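Local coordinates for protein Pgp2 (Campylobacter jejuni subsp. jejuni, PDB 6XJ6) that probably trims peptidoglycan as an L,D-carboxypeptidase of the YkuD family and, through a pocket on its accessory NTF2 domain, directs helical cell shape, at residues 72-84 / 239-251. Sequence-based numbering, arbitrary orientation.
Sequences LKTPVGFYELGRK and SPYPNLENETMYR
The hydroxyl of Y241 meets V76 through a water: water 2 lies in hydrogen-bonding reach of Y241 OH, at 2.6 Å, of V76 O and, at 3.2 Å, of Y79 OH. Each hydroxyl also has a partner in the catalytic domain: Y241 OH bonds N103 ND2, and Y79 OH bonds D106 OD2. The contact illustrates how two folds can be joined through a sheet edge and a hairpin loop: 77-80 is an outermost strand of the mixed sheet in the L,D-transpeptidase domain, while 239-251 takes in the turn and both strand ends of an antiparallel hairpin (232-240 and 249-260) of the NTF2-like domain. No direct backbone hydrogen bond joins these two segments; water 1 instead bridges V76 O and P242 O. Beside it, G77 lies over one face of the Y241 ring, its CA 4.0 Å from the ring centroid in a CH-pi contact, and the F78 backbone N rests over that same face. A CA-H...O contact from G77 CA to P242 O, 3.4 Å, adds to the fit, and V76 CG1 packs on P242 CB.

F78 carries the largest share of the buried surface. With CG anti to its backbone N (chi1 -159°), its ring reaches across to S239, whose CB sits over one face, 3.5 Å from the centroid. S239 OG is held by Y23. The buried P240 O, near F78 CD1, has no hydrogen-bonding partner. R251 crosses F78 at about a right angle; its chain bends at chi3 (94°), which lays a guanidinium face over F78 CD2 and brings NH1 to E80. There E80 OE2 meets R251 NH1 at the guanidinium edge in a weak salt bridge of 3.4 Å, the carboxylate turned 75° from the guanidinium plane; K155 pairs with the other oxygen, OE1. Water 3 ties the same NH1 back to strand 77-80, accepting from it and donating to F78 O at 2.8 Å.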
ATOM      1  N   LEU A  72      12.053 -13.953 -10.342  1.00 18.66           N
ATOM      2  CA  LEU A  72      10.872 -14.315 -11.120  1.00 20.47           C
ATOM      3  C   LEU A  72       9.587 -14.311 -10.304  1.00 19.74           C
ATOM      4  O   LEU A  72       8.534 -14.730 -10.810  1.00 18.99           O
ATOM      5  CB  LEU A  72      11.042 -15.676 -11.808  1.00 21.23           C
ATOM      6  CG  LEU A  72      12.281 -15.844 -12.685  1.00 23.44           C
ATOM      7  CD1 LEU A  72      12.255 -17.223 -13.317  1.00 25.34           C
ATOM      8  CD2 LEU A  72      12.349 -14.759 -13.749  1.00 24.28           C
ATOM      9  N   LYS A  73       9.625 -13.836  -9.068  1.00 17.00           N
ATOM     10  CA  LYS A  73       8.455 -13.893  -8.211  1.00 17.01           C
ATOM     11  C   LYS A  73       7.569 -12.677  -8.428  1.00 16.85           C
ATOM     12  O   LYS A  73       8.041 -11.583  -8.750  1.00 16.32           O
ATOM     13  CB  LYS A  73       8.877 -13.973  -6.744  1.00 17.15           C
ATOM     14  CG  LYS A  73       9.563 -15.284  -6.400  1.00 19.47           C
ATOM     15  CD  LYS A  73      10.229 -15.246  -5.044  1.00 22.69           C
ATOM     16  CE  LYS A  73      10.913 -16.576  -4.746  1.00 27.43           C
ATOM     17  NZ  LYS A  73      11.708 -16.537  -3.488  1.00 31.18           N
ATOM     18  N   THR A  74       6.258 -12.887  -8.247  1.00 15.48           N
ATOM     19  CA  THR A  74       5.333 -11.762  -8.194  1.00 15.22           C
ATOM     20  C   THR A  74       5.271 -11.226  -6.764  1.00 15.64           C
ATOM     21  O   THR A  74       5.056 -12.006  -5.825  1.00 16.86           O
ATOM     22  CB  THR A  74       3.947 -12.196  -8.652  1.00 15.74           C
ATOM     23  OG1 THR A  74       3.987 -12.489 -10.053  1.00 15.79           O
ATOM     24  CG2 THR A  74       2.909 -11.102  -8.407  1.00 16.14           C
ATOM     25  N   PRO A  75       5.470  -9.926  -6.559  1.00 14.56           N
ATOM     26  CA  PRO A  75       5.453  -9.393  -5.192  1.00 15.35           C
ATOM     27  C   PRO A  75       4.086  -9.470  -4.529  1.00 14.00           C
ATOM     28  O   PRO A  75       3.038  -9.281  -5.157  1.00 15.17           O
ATOM     29  CB  PRO A  75       5.913  -7.939  -5.348  1.00 18.38           C
ATOM     30  CG  PRO A  75       5.849  -7.626  -6.771  1.00 16.55           C
ATOM     31  CD  PRO A  75       5.765  -8.893  -7.566  1.00 14.66           C
ATOM     32  N   VAL A  76       4.132  -9.737  -3.233  1.00 13.11           N
ATOM     33  CA  VAL A  76       2.972  -9.757  -2.354  1.00 13.79           C
ATOM     34  C   VAL A  76       2.963  -8.451  -1.575  1.00 13.52           C
ATOM     35  O   VAL A  76       4.000  -8.024  -1.051  1.00 15.45           O
ATOM     36  CB  VAL A  76       3.063 -10.969  -1.412  1.00 15.91           C
ATOM     37  CG1 VAL A  76       2.007 -10.924  -0.323  1.00 16.84           C
ATOM     38  CG2 VAL A  76       2.970 -12.256  -2.220  1.00 17.05           C
ATOM     39  N   GLY A  77       1.806  -7.799  -1.508  1.00 13.73           N
ATOM     40  CA  GLY A  77       1.692  -6.567  -0.760  1.00 13.27           C
ATOM     41  C   GLY A  77       0.668  -5.645  -1.385  1.00 11.98           C
ATOM     42  O   GLY A  77      -0.226  -6.085  -2.104  1.00 14.84           O
ATOM     43  N   PHE A  78       0.832  -4.356  -1.091  1.00 13.11           N
ATOM     44  CA  PHE A  78      -0.086  -3.320  -1.544  1.00 13.25           C
ATOM     45  C   PHE A  78       0.713  -2.267  -2.294  1.00 14.01           C
ATOM     46  O   PHE A  78       1.673  -1.706  -1.747  1.00 14.60           O
ATOM     47  CB  PHE A  78      -0.838  -2.698  -0.362  1.00 16.14           C
ATOM     48  CG  PHE A  78      -2.109  -2.007  -0.752  1.00 14.74           C
ATOM     49  CD1 PHE A  78      -3.309  -2.696  -0.776  1.00 16.41           C
ATOM     50  CD2 PHE A  78      -2.108  -0.665  -1.081  1.00 15.82           C
ATOM     51  CE1 PHE A  78      -4.484  -2.055  -1.122  1.00 17.33           C
ATOM     52  CE2 PHE A  78      -3.280  -0.024  -1.431  1.00 17.50           C
ATOM     53  CZ  PHE A  78      -4.468  -0.726  -1.457  1.00 17.65           C
ATOM     54  N   TYR A  79       0.304  -2.002  -3.532  1.00 14.03           N
ATOM     55  CA  TYR A  79       1.013  -1.165  -4.485  1.00 13.20           C
ATOM     56  C   TYR A  79       0.008  -0.244  -5.169  1.00 13.65           C
ATOM     57  O   TYR A  79      -1.186  -0.231  -4.845  1.00 13.83           O
ATOM     58  CB  TYR A  79       1.765  -2.045  -5.501  1.00 14.13           C
ATOM     59  CG  TYR A  79       2.812  -2.901  -4.842  1.00 13.00           C
ATOM     60  CD1 TYR A  79       2.509  -4.180  -4.390  1.00 13.44           C
ATOM     61  CD2 TYR A  79       4.089  -2.414  -4.630  1.00 13.02           C
ATOM     62  CE1 TYR A  79       3.449  -4.951  -3.750  1.00 14.44           C
ATOM     63  CE2 TYR A  79       5.046  -3.184  -3.998  1.00 13.77           C
ATOM     64  CZ  TYR A  79       4.719  -4.449  -3.555  1.00 15.04           C
ATOM     65  OH  TYR A  79       5.658  -5.200  -2.906  1.00 15.50           O
ATOM     66  N   GLU A  80       0.501   0.537  -6.120  1.00 14.34           N
ATOM     67  CA  GLU A  80      -0.337   1.362  -6.970  1.00 13.70           C
ATOM     68  C   GLU A  80      -0.111   0.974  -8.421  1.00 14.00           C
ATOM     69  O   GLU A  80       0.929   0.408  -8.780  1.00 15.66           O
ATOM     70  CB  GLU A  80      -0.037   2.845  -6.763  1.00 17.68           C
ATOM     71  CG  GLU A  80      -0.188   3.270  -5.331  1.00 24.36           C
ATOM     72  CD  GLU A  80       0.358   4.639  -5.093  1.00 31.85           C
ATOM     73  OE1 GLU A  80      -0.260   5.599  -5.590  1.00 31.64           O
ATOM     74  OE2 GLU A  80       1.421   4.746  -4.437  1.00 36.37           O
ATOM     75  N   LEU A  81      -1.104   1.282  -9.251  1.00 15.84           N
ATOM     76  CA  LEU A  81      -1.055   0.995 -10.677  1.00 14.31           C
ATOM     77  C   LEU A  81      -0.975   2.291 -11.471  1.00 16.27           C
ATOM     78  O   LEU A  81      -1.747   3.229 -11.229  1.00 18.11           O
ATOM     79  CB  LEU A  81      -2.285   0.210 -11.122  1.00 15.60           C
ATOM     80  CG  LEU A  81      -2.133  -0.490 -12.472  1.00 15.35           C
ATOM     81  CD1 LEU A  81      -1.135  -1.633 -12.396  1.00 16.69           C
ATOM     82  CD2 LEU A  81      -3.489  -0.995 -12.934  1.00 16.73           C
ATOM     83  N   GLY A  82      -0.038   2.336 -12.419  1.00 15.92           N
ATOM     84  CA  GLY A  82       0.096   3.465 -13.312  1.00 17.44           C
ATOM     85  C   GLY A  82      -0.844   3.376 -14.502  1.00 17.40           C
ATOM     86  O   GLY A  82      -1.629   2.441 -14.655  1.00 18.83           O
ATOM     87  N   ARG A  83      -0.739   4.378 -15.369  1.00 17.42           N
ATOM     88  CA  ARG A  83      -1.640   4.508 -16.502  1.00 18.84           C
ATOM     89  C   ARG A  83      -1.254   3.540 -17.615  1.00 18.59           C
ATOM     90  O   ARG A  83      -0.094   3.136 -17.747  1.00 19.70           O
ATOM     91  CB  ARG A  83      -1.613   5.941 -17.043  1.00 20.76           C
ATOM     92  N   LYS A  84      -2.248   3.168 -18.419  1.00 20.36           N
ATOM     93  CA  LYS A  84      -2.011   2.337 -19.591  1.00 18.78           C
ATOM     94  C   LYS A  84      -0.868   2.908 -20.419  1.00 21.37           C
ATOM     95  O   LYS A  84      -0.817   4.115 -20.680  1.00 21.72           O
ATOM     96  CB  LYS A  84      -3.281   2.295 -20.441  1.00 21.36           C
ATOM     97  CG  LYS A  84      -3.198   1.359 -21.639  1.00 26.17           C
ATOM     98  CD  LYS A  84      -4.547   1.180 -22.326  1.00 33.92           C
ATOM     99  CE  LYS A  84      -4.994   2.437 -23.031  1.00 38.82           C
ATOM    100  NZ  LYS A  84      -6.297   2.222 -23.721  1.00 38.71           N
ATOM    101  N   SER A 239      -5.184   0.785   4.012  1.00 15.11           N
ATOM    102  CA  SER A 239      -5.376  -0.422   3.237  1.00 14.73           C
ATOM    103  C   SER A 239      -4.724  -1.627   3.898  1.00 15.51           C
ATOM    104  O   SER A 239      -3.619  -1.521   4.438  1.00 16.07           O
ATOM    105  CB  SER A 239      -4.732  -0.236   1.860  1.00 16.43           C
ATOM    106  OG  SER A 239      -5.214   0.934   1.222  1.00 16.53           O
ATOM    107  N   PRO A 240      -5.353  -2.797   3.819  1.00 16.18           N
ATOM    108  CA  PRO A 240      -4.709  -4.010   4.326  1.00 18.15           C
ATOM    109  C   PRO A 240      -3.524  -4.376   3.447  1.00 19.68           C
ATOM    110  O   PRO A 240      -3.541  -4.155   2.237  1.00 19.57           O
ATOM    111  CB  PRO A 240      -5.824  -5.062   4.224  1.00 18.90           C
ATOM    112  CG  PRO A 240      -6.655  -4.602   3.094  1.00 17.66           C
ATOM    113  CD  PRO A 240      -6.648  -3.096   3.174  1.00 15.87           C
ATOM    114  N   TYR A 241      -2.497  -4.937   4.081  1.00 14.72           N
ATOM    115  CA  TYR A 241      -1.207  -5.167   3.430  1.00 13.92           C
ATOM    116  C   TYR A 241      -0.858  -6.650   3.486  1.00 15.55           C
ATOM    117  O   TYR A 241      -0.368  -7.135   4.522  1.00 16.62           O
ATOM    118  CB  TYR A 241      -0.105  -4.330   4.090  1.00 15.78           C
ATOM    119  CG  TYR A 241       1.141  -4.236   3.234  1.00 14.90           C
ATOM    120  CD1 TYR A 241       2.085  -5.252   3.234  1.00 17.15           C
ATOM    121  CD2 TYR A 241       1.352  -3.151   2.387  1.00 14.32           C
ATOM    122  CE1 TYR A 241       3.207  -5.180   2.451  1.00 18.75           C
ATOM    123  CE2 TYR A 241       2.467  -3.077   1.594  1.00 15.03           C
ATOM    124  CZ  TYR A 241       3.393  -4.094   1.620  1.00 14.84           C
ATOM    125  OH  TYR A 241       4.526  -4.048   0.835  1.00 18.03           O
ATOM    126  N   PRO A 242      -1.104  -7.410   2.419  1.00 16.00           N
ATOM    127  CA  PRO A 242      -0.773  -8.842   2.446  1.00 16.13           C
ATOM    128  C   PRO A 242       0.712  -9.055   2.654  1.00 15.95           C
ATOM    129  O   PRO A 242       1.541  -8.321   2.116  1.00 16.53           O
ATOM    130  CB  PRO A 242      -1.213  -9.338   1.065  1.00 17.12           C
ATOM    131  CG  PRO A 242      -2.248  -8.344   0.609  1.00 17.07           C
ATOM    132  CD  PRO A 242      -1.790  -7.032   1.166  1.00 16.37           C
ATOM    133  N   ASN A 243       1.042 -10.090   3.421  1.00 16.70           N
ATOM    134  CA  ASN A 243       2.438 -10.405   3.676  1.00 16.97           C
ATOM    135  C   ASN A 243       2.560 -11.883   4.018  1.00 21.16           C
ATOM    136  O   ASN A 243       1.575 -12.548   4.350  1.00 23.32           O
ATOM    137  CB  ASN A 243       2.990  -9.539   4.810  1.00 19.35           C
ATOM    138  CG  ASN A 243       2.335  -9.836   6.123  1.00 18.08           C
ATOM    139  OD1 ASN A 243       2.806 -10.679   6.881  1.00 21.48           O
ATOM    140  ND2 ASN A 243       1.231  -9.157   6.397  1.00 17.63           N
ATOM    141  N   LEU A 244       3.791 -12.380   3.937  1.00 20.15           N
ATOM    142  CA  LEU A 244       4.099 -13.769   4.247  1.00 22.09           C
ATOM    143  C   LEU A 244       4.810 -13.919   5.583  1.00 23.24           C
ATOM    144  O   LEU A 244       5.535 -14.896   5.791  1.00 30.58           O
ATOM    145  CB  LEU A 244       4.932 -14.387   3.126  1.00 25.19           C
ATOM    146  CG  LEU A 244       4.157 -14.543   1.820  1.00 38.21           C
ATOM    147  CD1 LEU A 244       5.023 -15.179   0.754  1.00 40.42           C
ATOM    148  CD2 LEU A 244       2.913 -15.378   2.050  1.00 41.27           C
ATOM    149  N   GLU A 245       4.634 -12.958   6.482  1.00 22.74           N
ATOM    150  CA  GLU A 245       5.289 -12.982   7.782  1.00 24.94           C
ATOM    151  C   GLU A 245       4.293 -13.150   8.917  1.00 33.02           C
ATOM    152  O   GLU A 245       4.653 -12.950  10.082  1.00 29.33           O
ATOM    153  CB  GLU A 245       6.099 -11.701   7.983  1.00 41.54           C
ATOM    154  CG  GLU A 245       7.161 -11.465   6.920  1.00 47.58           C
ATOM    155  CD  GLU A 245       8.557 -11.430   7.500  1.00 57.56           C
ATOM    156  OE1 GLU A 245       8.921 -12.376   8.231  1.00 66.61           O
ATOM    157  OE2 GLU A 245       9.288 -10.453   7.233  1.00 74.50           O
ATOM    158  N   ASN A 246       3.050 -13.504   8.604  1.00 29.80           N
ATOM    159  CA  ASN A 246       2.017 -13.681   9.619  1.00 41.45           C
ATOM    160  C   ASN A 246       1.909 -12.441  10.505  1.00 29.02           C
ATOM    161  O   ASN A 246       1.861 -12.524  11.735  1.00 31.73           O
ATOM    162  CB  ASN A 246       2.287 -14.935  10.454  1.00 32.09           C
ATOM    163  CG  ASN A 246       1.147 -15.263  11.398  1.00 43.01           C
ATOM    164  OD1 ASN A 246      -0.019 -15.022  11.086  1.00 44.93           O
ATOM    165  ND2 ASN A 246       1.480 -15.809  12.565  1.00 35.22           N
ATOM    166  N   GLU A 247       1.888 -11.272   9.870  1.00 20.02           N
ATOM    167  CA  GLU A 247       1.706 -10.022  10.588  1.00 20.06           C
ATOM    168  C   GLU A 247       0.447  -9.340  10.085  1.00 17.18           C
ATOM    169  O   GLU A 247       0.049  -9.515   8.934  1.00 17.73           O
ATOM    170  CB  GLU A 247       2.892  -9.062  10.404  1.00 21.50           C
ATOM    171  CG  GLU A 247       4.213  -9.555  10.983  1.00 26.69           C
ATOM    172  CD  GLU A 247       4.283  -9.499  12.504  1.00 32.85           C
ATOM    173  OE1 GLU A 247       3.393  -8.905  13.154  1.00 30.55           O
ATOM    174  OE2 GLU A 247       5.246 -10.060  13.057  1.00 36.30           O
ATOM    175  N   THR A 248      -0.178  -8.561  10.966  1.00 19.09           N
ATOM    176  CA  THR A 248      -1.320  -7.736  10.588  1.00 19.25           C
ATOM    177  C   THR A 248      -0.746  -6.393  10.179  1.00 16.39           C
ATOM    178  O   THR A 248      -0.316  -5.609  11.023  1.00 19.17           O
ATOM    179  CB  THR A 248      -2.289  -7.591  11.752  1.00 23.89           C
ATOM    180  OG1 THR A 248      -2.662  -8.891  12.214  1.00 25.53           O
ATOM    181  CG2 THR A 248      -3.535  -6.825  11.304  1.00 26.05           C
ATOM    182  N   MET A 249      -0.704  -6.151   8.877  1.00 15.20           N
ATOM    183  CA  MET A 249      -0.036  -4.986   8.323  1.00 17.06           C
ATOM    184  C   MET A 249      -1.025  -4.148   7.533  1.00 16.06           C
ATOM    185  O   MET A 249      -1.996  -4.660   6.962  1.00 15.43           O
ATOM    186  CB  MET A 249       1.119  -5.397   7.417  1.00 17.44           C
ATOM    187  CG  MET A 249       2.230  -6.057   8.182  1.00 17.65           C
ATOM    188  SD  MET A 249       3.579  -6.605   7.132  1.00 20.71           S
ATOM    189  CE  MET A 249       4.101  -5.064   6.431  1.00 25.07           C
ATOM    190  N   TYR A 250      -0.775  -2.841   7.533  1.00 16.47           N
ATOM    191  CA  TYR A 250      -1.581  -1.900   6.777  1.00 14.35           C
ATOM    192  C   TYR A 250      -0.672  -0.849   6.170  1.00 14.49           C
ATOM    193  O   TYR A 250       0.418  -0.567   6.682  1.00 14.90           O
ATOM    194  CB  TYR A 250      -2.596  -1.176   7.665  1.00 15.97           C
ATOM    195  CG  TYR A 250      -3.806  -1.992   8.048  1.00 14.69           C
ATOM    196  CD1 TYR A 250      -3.749  -2.922   9.069  1.00 16.37           C
ATOM    197  CD2 TYR A 250      -5.015  -1.815   7.399  1.00 16.11           C
ATOM    198  CE1 TYR A 250      -4.888  -3.666   9.429  1.00 16.04           C
ATOM    199  CE2 TYR A 250      -6.131  -2.549   7.742  1.00 17.01           C
ATOM    200  CZ  TYR A 250      -6.060  -3.469   8.753  1.00 17.04           C
ATOM    201  OH  TYR A 250      -7.193  -4.185   9.099  1.00 19.03           O
ATOM    202  N   ARG A 251      -1.147  -0.267   5.070  1.00 14.95           N
ATOM    203  CA  ARG A 251      -0.554   0.923   4.480  1.00 14.04           C
ATOM    204  C   ARG A 251      -1.468   2.098   4.794  1.00 14.51           C
ATOM    205  O   ARG A 251      -2.686   1.990   4.642  1.00 16.15           O
ATOM    206  CB  ARG A 251      -0.406   0.769   2.971  1.00 14.91           C
ATOM    207  CG  ARG A 251       0.403   1.869   2.359  1.00 17.42           C
ATOM    208  CD  ARG A 251       0.374   1.810   0.858  1.00 24.67           C
ATOM    209  NE  ARG A 251      -0.683   2.676   0.383  1.00 30.54           N
ATOM    210  CZ  ARG A 251      -0.637   3.405  -0.723  1.00 30.61           C
ATOM    211  NH1 ARG A 251       0.418   3.370  -1.525  1.00 32.80           N
ATOM    212  NH2 ARG A 251      -1.672   4.168  -1.029  1.00 32.27           N
TER
HETATM  213  O   HOH W   1       4.345  -8.380   1.723  1.00 23.27           O
HETATM  214  O   HOH W   2       5.877  -6.111   0.176  1.00 26.37           O
HETATM  215  O   HOH W   3       2.429   0.974  -1.716  1.00 18.84           O
HETATM  216  O   HOH W   4      -1.144   6.789  -2.675  1.00 34.92           O